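Side-chain contacts in translation initiation factor eIF2 assembly protein (Schizosaccharomyces pombe, PDB 4ZGP), which acts as an ATP-dependent chaperone that binds the eIF2 gamma subunit and allows it to assemble with the alpha and beta subunits: residues Gln99-Ala104 and Leu180-Trp185; Ala190-Arg195 and Glu215-Asn220; Tyr61-Ser66 and His153-Ala158. All blocks are in the same frame, centred on the assembly; numbering follows the deposited sequence. Where two conformers were deposited one is given.

Contact 1: residues Gln99-Ala104 and Leu180-Trp185; sequences QLIEKA and LVLKEW. With ADP (adenosine-5'-diphosphate), chain C.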
# COMPACT_ATOMS: atom_id res chain seq x y z
N GLN A 99 -5.83 21.69 10.66
CA GLN A 99 -5.59 22.62 9.55
C GLN A 99 -4.49 22.12 8.62
O GLN A 99 -4.56 22.30 7.39
CB GLN A 99 -5.24 24.01 10.09
CG GLN A 99 -6.37 24.69 10.84
CD GLN A 99 -7.60 24.90 9.97
OE1 GLN A 99 -7.48 25.25 8.79
NE2 GLN A 99 -8.78 24.70 10.55
N LEU A 100 -3.48 21.49 9.21
CA LEU A 100 -2.37 20.92 8.45
C LEU A 100 -2.88 19.85 7.49
O LEU A 100 -2.53 19.82 6.31
CB LEU A 100 -1.32 20.33 9.40
CG LEU A 100 0.06 20.00 8.83
CD1 LEU A 100 0.59 21.16 8.00
CD2 LEU A 100 1.04 19.67 9.95
N ILE A 101 -3.73 18.98 8.02
CA ILE A 101 -4.34 17.93 7.21
C ILE A 101 -5.20 18.51 6.11
O ILE A 101 -5.11 18.10 4.96
CB ILE A 101 -5.15 17.00 8.09
CG1 ILE A 101 -4.20 16.27 9.06
CG2 ILE A 101 -6.00 16.04 7.25
CD1 ILE A 101 -4.91 15.40 10.06
N GLU A 102 -6.02 19.51 6.44
CA GLU A 102 -6.92 20.00 5.41
C GLU A 102 -6.20 20.91 4.41
O GLU A 102 -6.68 21.12 3.29
CB GLU A 102 -8.13 20.69 6.06
CG GLU A 102 -9.08 19.61 6.60
CD GLU A 102 -10.21 20.13 7.47
OE1 GLU A 102 -10.22 21.34 7.79
OE2 GLU A 102 -11.09 19.30 7.82
N LYS A 103 -5.04 21.42 4.79
CA LYS A 103 -4.20 22.13 3.84
C LYS A 103 -3.74 21.16 2.75
O LYS A 103 -3.84 21.44 1.55
CB LYS A 103 -3.00 22.76 4.56
CG LYS A 103 -1.93 23.33 3.62
CD LYS A 103 -0.79 23.97 4.40
CE LYS A 103 -1.09 25.43 4.69
NZ LYS A 103 -1.32 26.18 3.42
N ALA A 104 -3.25 20.00 3.19
CA ALA A 104 -2.83 18.95 2.27
C ALA A 104 -3.97 18.48 1.36
O ALA A 104 -3.79 18.30 0.16
CB ALA A 104 -2.27 17.78 3.06
N LEU A 180 1.79 10.36 8.41
CA LEU A 180 0.46 10.42 7.86
C LEU A 180 0.55 10.71 6.37
O LEU A 180 1.03 11.77 5.95
CB LEU A 180 -0.38 11.49 8.57
CG LEU A 180 -1.74 11.75 7.93
CD1 LEU A 180 -2.55 10.48 7.90
CD2 LEU A 180 -2.49 12.84 8.69
N VAL A 181 0.08 9.76 5.59
CA VAL A 181 0.11 9.88 4.15
C VAL A 181 -1.27 10.25 3.64
O VAL A 181 -2.25 9.61 3.98
CB VAL A 181 0.56 8.55 3.48
CG1 VAL A 181 0.55 8.68 1.97
CG2 VAL A 181 1.94 8.15 4.00
N LEU A 182 -1.33 11.30 2.83
CA LEU A 182 -2.55 11.65 2.14
C LEU A 182 -2.31 11.53 0.63
O LEU A 182 -1.62 12.34 0.02
CB LEU A 182 -2.99 13.07 2.52
CG LEU A 182 -3.21 13.25 4.03
CD1 LEU A 182 -3.44 14.71 4.38
CD2 LEU A 182 -4.39 12.38 4.53
N LYS A 183 -2.88 10.49 0.03
CA LYS A 183 -2.79 10.32 -1.41
C LYS A 183 -3.91 11.02 -2.11
O LYS A 183 -5.05 10.93 -1.67
CB LYS A 183 -2.84 8.83 -1.75
CG LYS A 183 -1.71 8.10 -1.03
CD LYS A 183 -1.68 6.66 -1.36
CE LYS A 183 -2.94 5.97 -0.91
NZ LYS A 183 -3.03 4.70 -1.66
N GLU A 184 -3.63 11.69 -3.23
CA GLU A 184 -4.71 12.28 -4.01
C GLU A 184 -5.68 11.18 -4.44
O GLU A 184 -5.27 10.17 -4.99
CB GLU A 184 -4.19 13.01 -5.24
CG GLU A 184 -5.32 13.53 -6.11
CD GLU A 184 -4.89 14.62 -7.05
OE1 GLU A 184 -3.73 15.09 -6.95
OE2 GLU A 184 -5.72 15.01 -7.90
N TRP A 185 -6.96 11.38 -4.16
CA TRP A 185 -7.98 10.43 -4.57
C TRP A 185 -8.23 10.52 -6.06
O TRP A 185 -8.25 11.60 -6.64
CB TRP A 185 -9.28 10.66 -3.80
CG TRP A 185 -10.41 9.77 -4.26
CD1 TRP A 185 -10.73 8.52 -3.79
CD2 TRP A 185 -11.37 10.07 -5.28
NE1 TRP A 185 -11.82 8.02 -4.45
CE2 TRP A 185 -12.24 8.95 -5.37
CE3 TRP A 185 -11.58 11.16 -6.12
CZ2 TRP A 185 -13.29 8.91 -6.28
CZ3 TRP A 185 -12.64 11.11 -7.02
CH2 TRP A 185 -13.48 9.99 -7.09
PB ADP C . -2.59 -1.88 0.24
O1B ADP C . -1.31 -2.12 -0.54
O2B ADP C . -2.38 -1.77 1.74
O3B ADP C . -3.70 -2.79 -0.24
PA ADP C . -3.07 0.36 -1.53
O1A ADP C . -2.40 -0.56 -2.52
O2A ADP C . -2.61 1.79 -1.29
O3A ADP C . -3.09 -0.37 -0.09
O5' ADP C . -4.62 0.42 -1.95
C5' ADP C . -5.64 -0.31 -1.26
C4' ADP C . -6.87 -0.17 -2.13
O4' ADP C . -7.41 1.15 -1.98
C3' ADP C . -6.51 -0.33 -3.60
O3' ADP C . -6.83 -1.64 -4.07
C2' ADP C . -7.32 0.74 -4.32
O2' ADP C . -8.49 0.18 -4.92
C1' ADP C . -7.73 1.72 -3.25
N9 ADP C . -6.93 2.96 -3.44
C8 ADP C . -5.64 3.11 -3.08
N7 ADP C . -5.19 4.35 -3.39
C5 ADP C . -6.21 5.02 -3.98
C6 ADP C . -6.41 6.38 -4.54
N6 ADP C . -5.38 7.27 -4.52
N1 ADP C . -7.63 6.68 -5.05
C2 ADP C . -8.64 5.78 -5.04
N3 ADP C . -8.53 4.53 -4.54
C4 ADP C . -7.36 4.10 -4.00

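Contact 2: residues Ala190-Arg195 and Glu215-Asn220; sequences ASTEFR and EFLKEN. With ADP (adenosine-5'-diphosphate), chain C.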
# COMPACT_ATOMS: atom_id res chain seq x y z
N ALA A 190 -11.24 -1.02 -10.34
CA ALA A 190 -10.70 -2.01 -9.42
C ALA A 190 -10.09 -3.20 -10.15
O ALA A 190 -9.13 -3.81 -9.65
CB ALA A 190 -11.79 -2.49 -8.46
N SER A 191 -10.63 -3.51 -11.32
CA SER A 191 -10.24 -4.72 -12.04
C SER A 191 -9.02 -4.54 -12.92
O SER A 191 -8.57 -5.49 -13.55
CB SER A 191 -11.41 -5.23 -12.91
OG SER A 191 -12.53 -5.61 -12.12
N THR A 192 -8.48 -3.33 -13.01
CA THR A 192 -7.21 -3.18 -13.74
C THR A 192 -6.08 -2.82 -12.77
O THR A 192 -5.09 -2.17 -13.16
CB THR A 192 -7.30 -2.16 -14.89
OG1 THR A 192 -7.56 -0.87 -14.36
CG2 THR A 192 -8.44 -2.54 -15.87
N GLU A 193 -6.24 -3.27 -11.53
CA GLU A 193 -5.15 -3.20 -10.57
C GLU A 193 -4.57 -4.59 -10.38
O GLU A 193 -5.29 -5.59 -10.41
CB GLU A 193 -5.61 -2.61 -9.24
CG GLU A 193 -4.54 -1.75 -8.59
CD GLU A 193 -4.63 -1.68 -7.09
OE1 GLU A 193 -5.76 -1.76 -6.55
OE2 GLU A 193 -3.56 -1.55 -6.46
N PHE A 194 -3.25 -4.65 -10.22
CA PHE A 194 -2.58 -5.95 -10.11
C PHE A 194 -1.61 -5.97 -8.94
O PHE A 194 -1.09 -4.93 -8.55
CB PHE A 194 -1.81 -6.29 -11.41
CG PHE A 194 -2.68 -6.34 -12.62
CD1 PHE A 194 -3.33 -7.51 -12.98
CD2 PHE A 194 -2.89 -5.19 -13.39
CE1 PHE A 194 -4.17 -7.56 -14.11
CE2 PHE A 194 -3.72 -5.24 -14.54
CZ PHE A 194 -4.34 -6.42 -14.89
N ARG A 195 -1.35 -7.17 -8.43
CA ARG A 195 -0.32 -7.34 -7.42
C ARG A 195 0.79 -8.19 -8.03
O ARG A 195 0.52 -9.22 -8.63
CB ARG A 195 -0.89 -8.01 -6.18
CG ARG A 195 0.17 -8.33 -5.13
CD ARG A 195 -0.42 -8.39 -3.73
NE ARG A 195 -0.82 -7.07 -3.24
CZ ARG A 195 -1.30 -6.84 -2.03
NH1 ARG A 195 -1.47 -7.86 -1.19
NH2 ARG A 195 -1.62 -5.60 -1.65
N GLU A 215 -13.57 -9.84 -18.29
CA GLU A 215 -13.16 -10.53 -19.52
C GLU A 215 -12.11 -9.76 -20.33
O GLU A 215 -11.29 -10.37 -21.00
CB GLU A 215 -14.37 -10.82 -20.41
CG GLU A 215 -15.02 -9.59 -21.03
CD GLU A 215 -15.64 -8.67 -19.99
OE1 GLU A 215 -16.01 -9.16 -18.89
OE2 GLU A 215 -15.74 -7.45 -20.26
N PHE A 216 -12.13 -8.43 -20.23
CA PHE A 216 -11.17 -7.57 -20.95
C PHE A 216 -9.71 -7.94 -20.67
O PHE A 216 -8.83 -7.73 -21.50
CB PHE A 216 -11.42 -6.11 -20.57
CG PHE A 216 -10.53 -5.13 -21.31
CD1 PHE A 216 -10.81 -4.77 -22.63
CD2 PHE A 216 -9.43 -4.55 -20.68
CE1 PHE A 216 -9.99 -3.85 -23.32
CE2 PHE A 216 -8.60 -3.63 -21.36
CZ PHE A 216 -8.89 -3.28 -22.68
N LEU A 217 -9.45 -8.49 -19.49
CA LEU A 217 -8.08 -8.80 -19.09
C LEU A 217 -7.48 -9.93 -19.93
O LEU A 217 -6.31 -9.89 -20.29
CB LEU A 217 -8.04 -9.17 -17.60
CG LEU A 217 -8.62 -8.13 -16.65
CD1 LEU A 217 -8.50 -8.59 -15.21
CD2 LEU A 217 -7.94 -6.75 -16.84
N LYS A 218 -8.29 -10.94 -20.23
CA LYS A 218 -7.80 -12.14 -20.89
C LYS A 218 -7.23 -11.82 -22.27
O LYS A 218 -6.15 -12.27 -22.64
CB LYS A 218 -8.93 -13.18 -21.01
CG LYS A 218 -8.47 -14.58 -21.42
CD LYS A 218 -8.05 -15.42 -20.21
CE LYS A 218 -7.71 -16.86 -20.60
NZ LYS A 218 -8.83 -17.61 -21.24
N GLU A 219 -7.97 -10.98 -23.00
CA GLU A 219 -7.63 -10.57 -24.35
C GLU A 219 -6.42 -9.63 -24.39
O GLU A 219 -5.77 -9.47 -25.42
CB GLU A 219 -8.87 -9.89 -24.98
CG GLU A 219 -10.21 -10.36 -24.37
CD GLU A 219 -11.42 -9.51 -24.81
OE1 GLU A 219 -11.25 -8.28 -25.02
OE2 GLU A 219 -12.53 -10.08 -24.96
N ASN A 220 -6.12 -9.01 -23.25
CA ASN A 220 -5.10 -7.96 -23.21
C ASN A 220 -3.95 -8.25 -22.27
O ASN A 220 -3.18 -7.35 -21.92
CB ASN A 220 -5.77 -6.64 -22.85
CG ASN A 220 -6.72 -6.18 -23.93
OD1 ASN A 220 -6.30 -5.59 -24.93
ND2 ASN A 220 -8.01 -6.48 -23.76
PB ADP C . -2.59 -1.88 0.24
O1B ADP C . -1.31 -2.12 -0.54
O2B ADP C . -2.38 -1.77 1.74
O3B ADP C . -3.70 -2.79 -0.24
PA ADP C . -3.07 0.36 -1.53
O1A ADP C . -2.40 -0.56 -2.52
O2A ADP C . -2.61 1.79 -1.29
O3A ADP C . -3.09 -0.37 -0.09
O5' ADP C . -4.62 0.42 -1.95
C5' ADP C . -5.64 -0.31 -1.26
C4' ADP C . -6.87 -0.17 -2.13
O4' ADP C . -7.41 1.15 -1.98
C3' ADP C . -6.51 -0.33 -3.60
O3' ADP C . -6.83 -1.64 -4.07
C2' ADP C . -7.32 0.74 -4.32
O2' ADP C . -8.49 0.18 -4.92
C1' ADP C . -7.73 1.72 -3.25
N9 ADP C . -6.93 2.96 -3.44
C8 ADP C . -5.64 3.11 -3.08
N7 ADP C . -5.19 4.35 -3.39
C5 ADP C . -6.21 5.02 -3.98
C6 ADP C . -6.41 6.38 -4.54
N6 ADP C . -5.38 7.27 -4.52
N1 ADP C . -7.63 6.68 -5.05
C2 ADP C . -8.64 5.78 -5.04
N3 ADP C . -8.53 4.53 -4.54
C4 ADP C . -7.36 4.10 -4.00

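Contact 3: residues Tyr61-Ser66 and His153-Ala158; sequences YLHEDS and HDLNHA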
# COMPACT_ATOMS: atom_id res chain seq x y z
N TYR A 61 -5.11 10.23 19.24
CA TYR A 61 -6.48 9.95 18.81
C TYR A 61 -6.62 8.59 18.12
O TYR A 61 -7.63 7.91 18.29
CB TYR A 61 -6.95 11.08 17.90
CG TYR A 61 -8.27 10.88 17.19
CD1 TYR A 61 -9.46 11.30 17.77
CD2 TYR A 61 -8.32 10.32 15.93
CE1 TYR A 61 -10.66 11.14 17.11
CE2 TYR A 61 -9.51 10.15 15.27
CZ TYR A 61 -10.68 10.57 15.86
OH TYR A 61 -11.87 10.40 15.19
N LEU A 62 -5.62 8.20 17.33
CA LEU A 62 -5.73 6.97 16.54
C LEU A 62 -5.71 5.68 17.38
O LEU A 62 -6.14 4.63 16.91
CB LEU A 62 -4.61 6.90 15.50
CG LEU A 62 -4.72 7.89 14.34
CD1 LEU A 62 -3.55 7.68 13.38
CD2 LEU A 62 -6.06 7.74 13.61
N HIS A 63 -5.20 5.77 18.61
CA HIS A 63 -5.16 4.60 19.49
C HIS A 63 -6.47 4.31 20.26
O HIS A 63 -6.53 3.37 21.05
CB HIS A 63 -4.01 4.75 20.49
CG HIS A 63 -2.67 4.36 19.95
ND1 HIS A 63 -1.71 5.28 19.59
CD2 HIS A 63 -2.13 3.14 19.71
CE1 HIS A 63 -0.64 4.65 19.15
NE2 HIS A 63 -0.86 3.35 19.21
N GLU A 64 -7.51 5.11 20.04
CA GLU A 64 -8.78 4.94 20.76
C GLU A 64 -9.58 3.75 20.27
O GLU A 64 -9.88 3.65 19.08
CB GLU A 64 -9.64 6.20 20.63
CG GLU A 64 -9.05 7.44 21.26
CD GLU A 64 -10.00 8.62 21.17
OE1 GLU A 64 -9.55 9.76 21.42
OE2 GLU A 64 -11.19 8.40 20.86
N ASP A 65 -9.99 2.88 21.19
CA ASP A 65 -10.73 1.67 20.83
C ASP A 65 -12.24 1.77 21.05
O ASP A 65 -12.89 0.77 21.35
CB ASP A 65 -10.19 0.46 21.60
CG ASP A 65 -10.35 0.58 23.11
OD1 ASP A 65 -11.08 1.48 23.58
OD2 ASP A 65 -9.75 -0.24 23.85
N SER A 66 -12.80 2.97 20.92
CA SER A 66 -14.23 3.16 21.11
C SER A 66 -15.04 2.60 19.93
O SER A 66 -14.58 2.62 18.79
CB SER A 66 -14.56 4.63 21.31
OG SER A 66 -15.95 4.80 21.56
N HIS A 153 -2.54 -2.25 13.07
CA HIS A 153 -1.40 -3.14 12.98
C HIS A 153 -0.10 -2.37 12.72
O HIS A 153 0.95 -2.70 13.27
CB HIS A 153 -1.59 -4.19 11.89
CG HIS A 153 -0.54 -5.25 11.91
ND1 HIS A 153 -0.56 -6.30 12.81
CD2 HIS A 153 0.60 -5.39 11.19
CE1 HIS A 153 0.50 -7.07 12.61
NE2 HIS A 153 1.22 -6.54 11.64
N ASP A 154 -0.19 -1.33 11.88
CA ASP A 154 0.95 -0.45 11.66
C ASP A 154 1.41 0.19 12.96
O ASP A 154 2.61 0.31 13.23
CB ASP A 154 0.60 0.69 10.68
CG ASP A 154 0.58 0.25 9.21
OD1 ASP A 154 0.58 -0.96 8.91
OD2 ASP A 154 0.53 1.15 8.36
N LEU A 155 0.43 0.64 13.75
CA LEU A 155 0.69 1.40 14.97
C LEU A 155 1.26 0.56 16.11
O LEU A 155 2.04 1.06 16.93
CB LEU A 155 -0.60 2.09 15.44
CG LEU A 155 -0.94 3.37 14.68
CD1 LEU A 155 -2.18 4.03 15.24
CD2 LEU A 155 0.24 4.35 14.70
N ASN A 156 0.90 -0.72 16.17
CA ASN A 156 1.23 -1.54 17.33
C ASN A 156 2.11 -2.77 17.07
O ASN A 156 2.71 -3.31 17.99
CB ASN A 156 -0.06 -1.99 18.01
CG ASN A 156 -0.96 -0.83 18.41
OD1 ASN A 156 -0.50 0.14 19.01
ND2 ASN A 156 -2.24 -0.93 18.06
N HIS A 157 2.17 -3.24 15.82
CA HIS A 157 2.79 -4.52 15.55
C HIS A 157 3.66 -4.56 14.30
O HIS A 157 3.96 -5.65 13.81
CB HIS A 157 1.72 -5.61 15.41
CG HIS A 157 0.88 -5.80 16.63
ND1 HIS A 157 1.40 -6.23 17.83
CD2 HIS A 157 -0.44 -5.61 16.84
CE1 HIS A 157 0.43 -6.29 18.73
NE2 HIS A 157 -0.70 -5.93 18.15
N ALA A 158 4.08 -3.40 13.81
CA ALA A 158 4.72 -3.32 12.49
C ALA A 158 5.98 -4.17 12.37
O ALA A 158 6.29 -4.66 11.29
CB ALA A 158 5.04 -1.88 12.16

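Contact 1: residues Gln99-Ala104 and Leu180-Trp185
No ring takes part where Ile101 and Ala104 meet Leu180 and Leu182; the flat groups, Trp185 and the adenine of ADP, belong to the ligand side of 180-185. ADP C2 approaches the Trp185 indole obliquely, 3.7 Å from Trp185 CD1, and Lys134 makes a cation-pi contact with the indole. Two polar adenine atoms are held: N6 donates to Glu184 O (2.9 Å, 155° at the hydrogen), and N7 accepts from Lys183 NZ at 2.8 Å. The bend of the Lys183 chain at chi3 brings NZ close to the alpha phosphate too, where it bonds ADP O2A at 3.0 Å. This is the adenine end of an ATP-grasp nucleotide site. Strand 180-184 is the middle strand of a three-stranded antiparallel sheet, and its leucines alternate with Lys183 and Val181.

The leucines meet helix 95-107. The axes of the segments 99-104 and 180-184 approach to 9.9 Å, at 26°. Leu182 has CG beside its backbone N (chi1 -58°), and its CD1 reaches Ala104 CB at 3.5 Å. Leu182 CD1 also lies 4.1 Å from Ile101 CG2. Ile101 CD1 touches Leu180 CD2 at 3.8 Å, the two side chains crossing at about a right angle. Val141 and Leu145 of helix 138-146 pack on Leu182 and Leu180, respectively.

Contact 2: residues Ala190-Arg195 and Glu215-Asn220
This is a small, buried van der Waals contact in which Leu217 packs on the Ser191 carbonyl, Thr192 and Phe194, where the short, weakly bonded helix 216-219 lies against the start of strand 193-199. The backbones stay apart, with Thr192 CA and Leu217 CA 7.8 Å from each other, and Leu217 fills the gap. Its CG lies beside its own backbone N (chi1 -56°), and both methyls point at the strand segment. Leu217 CD1 is 3.5 Å from Ser191 O, and Leu217 CD2 is 3.6 Å from Ser191 O. This carbonyl is buried with no hydrogen-bond partner in the model; the branched end of Leu217 packs against it. Leu217 CD2 also touches Phe194 CZ at 4.1 Å, obliquely to the ring, as the two side chains slide past each other in opposite directions. Thr192 CG2 is more distant, 4.3 Å from Leu217 CD2. Tyr224 of helix 221-233 packs on Leu217, Thr192 and Phe194. The polar ends bond elsewhere: Ser191 OG to Asp210, and Thr192 OG1 to Ile249 O.

Within 215-220, Asn220 ND2 donates to Phe216 O at 2.7 Å. The bond is almost straight (178°) and lies in both the carbonyl plane and the Asn220 amide plane. The same ND2 sits over the centre of the Phe216 ring.

Residues alternate along the strand. Phe194 faces the helices, while Glu193 and Arg195 face ADP. In one of two deposited conformers Glu193 OE1 accepts a bond from ADP O3' at 2.7 Å, so this bond is uncertain; OE2 of that conformer pairs with Arg209. Arg195 pairs with Asp246. In the ATP-grasp fold the nucleotide is held between two alpha/beta subdomains; here strand 193-199 supplies Glu193 at the ribose and Arg195 near the phosphates.

Contact 3: residues Tyr61-Ser66 and His153-Ala158
His63 and Leu155 have the closest CA atoms of the two segments, at 8.1 Å. His63 lies just past the end of helix 56-62, and Leu155 is near the C-terminal end of helix 149-157. The backbones do not bond to each other, and side chains bridge the gap.

Leu155 points at the other segment and is the buried centre. Leu155 CD1 meets Leu62 CB at 3.8 Å. The same methyl lies over one face of the His63 imidazole, 4.2 Å above the ring plane and offset toward the rim. The Leu155 CB is 4.0 Å from His63 NE2. Leu145 of helix 138-146 packs on Leu62, and Leu116 packs on Leu155.

Asn156 approaches the same ring at its edge. The CB of His63 is aimed aside, neither at nor away from 153-158; chi1 of -82° then turns the ring so that its NE2 end comes near Asn156. His63 NE2 donates a weak hydrogen bond to Asn156 OD1, 3.2 Å long and only 129° at the hydrogen. OD1 lies in the imidazole plane, yet the ring and amide planes are 42° apart. Both of these side chains are solvent-exposed. Asp154, just before Leu155, bonds Trp118 N and Ser119 OG, which ties this helix to a stretch that holds an ATP-binding residue, Trp118.

The other imidazole nitrogen, His63 ND1, bonds Leu59 O, in the last turn of helix 56-62, which the histidine follows. Two carbonyl-type oxygens thus face the two ring nitrogens. This is consistent with a doubly protonated, positively charged His63, but the weak NE2 bond makes the inference tentative.

From the N terminus, helix 56-62 leads into 61-66, and contact 3 closes when the chain returns at 153-158, after 86 intervening residues. Contact 1 opens inside that span at 99-104 and closes after it at 180-185, so the two cross. Contact 3 joins the end of helix 56-62 to helix 149-157; contact 1 packs helix 95-107 on the three-stranded sheet. Contact 2 follows in series. It closes a short loop of 19 residues, containing strand 202-208, and ties the five-stranded sheet to helix 216-219. Contacts 1 and 2 have centres about 30 Å apart, yet each includes residues that touch ADP, which lies between the two sheets.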